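Local coordinates for Hit-like protein involved in cell-cycle regulation (PDB 3LB5) that probably binds nucleotides and hydrolyses their phosphoramidate or related bonds, as in other histidine triad (HINT-like) proteins, at residues F54-P59 and H64-P69. Sequence-based numbering, arbitrary orientation.
Sequences FMDIMP and HTLVIP
Phe54 and Leu66 form an antiparallel hydrogen-bonded pair in the beta hairpin of strands 51-55 and 65-69, part of the HIT domain's antiparallel sheet: Leu66 N donates to Phe54 O at 2.8 Å and almost straight (177°), while Phe54 N returns a bond to Leu66 O. Their side chains share one face of the sheet. With chi1 at 61°, the Phe54 ring is swung between its own N and carbonyl carbon, so that Leu66 CB lies over one ring face in a CH-pi contact and Phe54 CE2 reaches Ile68 CD1 at 3.7 Å. Past Met55 and Thr65 the strands part, yet Asp56 N still bonds His64 O at 3.1 Å, and a water donates to His64 O. Asp56 CB lies over one face of the His64 imidazole, 3.9 Å from the ring centroid; Asp56 OD2, above the same face, is 3.3 Å from His64 NE2 but at a poor angle for a hydrogen bond. Pro59 CB packs on His64 CB. Further out, Asp56 OD1 accepts from Met58 N in an Asx turn, and His64 bonds through ND1 to Gln60 N and through NE2 to His127 ND1. With both nitrogens engaged, His64 has its ring rotation fixed against His127 of the histidine triad motif, and Asp56 borders a bound, unidentified ligand.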
loop_
_atom_site.group_PDB
_atom_site.type_symbol
_atom_site.label_atom_id
_atom_site.label_comp_id
_atom_site.label_asym_id
_atom_site.label_seq_id
_atom_site.Cartn_x
_atom_site.Cartn_y
_atom_site.Cartn_z
ATOM N N PHE B 54 -9.719 10.741 5.125
ATOM C CA PHE B 54 -10.643 10.876 6.231
ATOM C C PHE B 54 -10.252 9.896 7.345
ATOM O O PHE B 54 -9.528 8.932 7.115
ATOM C CB PHE B 54 -12.104 10.669 5.760
ATOM C CG PHE B 54 -12.371 9.298 5.172
ATOM C CD1 PHE B 54 -12.908 8.274 5.970
ATOM C CD2 PHE B 54 -12.108 9.032 3.823
ATOM C CE1 PHE B 54 -13.175 6.989 5.436
ATOM C CE2 PHE B 54 -12.365 7.740 3.275
ATOM C CZ PHE B 54 -12.902 6.716 4.094
ATOM N N MET B 55 -10.689 10.204 8.551
ATOM C CA MET B 55 -10.324 9.425 9.718
ATOM C C MET B 55 -11.020 8.073 9.714
ATOM O O MET B 55 -12.231 7.984 9.458
ATOM C CB MET B 55 -10.672 10.202 10.997
ATOM C CG MET B 55 -10.057 11.617 11.076
ATOM S SD MET B 55 -8.303 11.658 10.660
ATOM C CE MET B 55 -7.670 10.700 12.051
ATOM N N ASP B 56 -10.250 7.019 9.992
ATOM C CA ASP B 56 -10.830 5.710 10.257
ATOM C C ASP B 56 -11.556 5.766 11.609
ATOM O O ASP B 56 -10.969 6.204 12.603
ATOM C CB ASP B 56 -9.714 4.646 10.295
ATOM C CG ASP B 56 -10.249 3.214 10.246
ATOM O OD1 ASP B 56 -11.282 2.913 10.882
ATOM O OD2 ASP B 56 -9.630 2.365 9.572
ATOM N N ILE B 57 -12.822 5.337 11.656
ATOM C CA ILE B 57 -13.610 5.380 12.901
ATOM C C ILE B 57 -13.327 4.232 13.882
ATOM O O ILE B 57 -13.783 4.267 15.028
ATOM C CB ILE B 57 -15.155 5.506 12.665
ATOM C CG1 ILE B 57 -15.736 4.243 12.010
ATOM C CG2 ILE B 57 -15.486 6.819 11.891
ATOM C CD1 ILE B 57 -17.249 4.261 11.891
ATOM N N MET B 58 -12.581 3.225 13.440
ATOM C CA MET B 58 -12.099 2.193 14.364
ATOM C C MET B 58 -10.586 2.095 14.211
ATOM O O MET B 58 -10.075 1.111 13.669
ATOM C CB MET B 58 -12.774 0.850 14.092
ATOM C CG MET B 58 -14.250 0.795 14.482
ATOM S SD MET B 58 -15.043 -0.660 13.753
ATOM C CE MET B 58 -15.360 -0.060 12.104
ATOM N N PRO B 59 -9.860 3.135 14.654
ATOM C CA PRO B 59 -8.449 3.213 14.248
ATOM C C PRO B 59 -7.587 2.163 14.938
ATOM O O PRO B 59 -7.858 1.787 16.086
ATOM C CB PRO B 59 -8.033 4.616 14.702
ATOM C CG PRO B 59 -8.923 4.913 15.852
ATOM C CD PRO B 59 -10.250 4.286 15.488
ATOM N N HIS B 64 -4.887 7.254 12.548
ATOM C CA HIS B 64 -5.094 6.293 11.435
ATOM C C HIS B 64 -6.080 6.908 10.429
ATOM O O HIS B 64 -7.235 7.215 10.776
ATOM C CB HIS B 64 -5.642 4.991 12.042
ATOM C CG HIS B 64 -5.931 3.880 11.064
ATOM N ND1 HIS B 64 -6.184 2.598 11.496
ATOM C CD2 HIS B 64 -6.024 3.842 9.711
ATOM C CE1 HIS B 64 -6.433 1.817 10.457
ATOM N NE2 HIS B 64 -6.348 2.548 9.361
ATOM N N THR B 65 -5.591 7.105 9.211
ATOM C CA THR B 65 -6.309 7.798 8.148
ATOM C C THR B 65 -6.503 6.866 6.953
ATOM O O THR B 65 -5.643 6.001 6.663
ATOM C CB THR B 65 -5.526 9.053 7.713
ATOM O OG1 THR B 65 -5.212 9.848 8.864
ATOM C CG2 THR B 65 -6.330 9.919 6.693
ATOM N N LEU B 66 -7.635 7.055 6.262
ATOM C CA LEU B 66 -7.926 6.319 5.043
ATOM C C LEU B 66 -7.871 7.266 3.848
ATOM O O LEU B 66 -8.311 8.419 3.939
ATOM C CB LEU B 66 -9.313 5.676 5.128
ATOM C CG LEU B 66 -9.542 4.752 6.317
ATOM C CD1 LEU B 66 -10.942 4.142 6.266
ATOM C CD2 LEU B 66 -8.492 3.674 6.321
ATOM N N VAL B 67 -7.353 6.780 2.727
ATOM C CA VAL B 67 -7.370 7.592 1.486
ATOM C C VAL B 67 -8.145 6.809 0.427
ATOM O O VAL B 67 -7.846 5.625 0.191
ATOM C CB VAL B 67 -5.955 7.858 0.966
ATOM C CG1 VAL B 67 -5.982 8.454 -0.468
ATOM C CG2 VAL B 67 -5.208 8.824 1.908
ATOM N N ILE B 68 -9.161 7.453 -0.164
ATOM C CA ILE B 68 -9.967 6.800 -1.220
ATOM C C ILE B 68 -10.019 7.637 -2.493
ATOM O O ILE B 68 -10.033 8.875 -2.418
ATOM C CB ILE B 68 -11.457 6.494 -0.779
ATOM C CG1 ILE B 68 -12.244 7.779 -0.470
ATOM C CG2 ILE B 68 -11.533 5.475 0.372
ATOM C CD1 ILE B 68 -13.762 7.479 -0.139
ATOM N N PRO B 69 -10.123 6.968 -3.665
ATOM C CA PRO B 69 -10.507 7.703 -4.865
ATOM C C PRO B 69 -12.002 8.102 -4.797
ATOM O O PRO B 69 -12.814 7.420 -4.177
ATOM C CB PRO B 69 -10.273 6.680 -5.976
ATOM C CG PRO B 69 -10.574 5.344 -5.285
ATOM C CD PRO B 69 -10.074 5.506 -3.895
HETATM O O HOH W 1 -8.802 7.367 13.077
#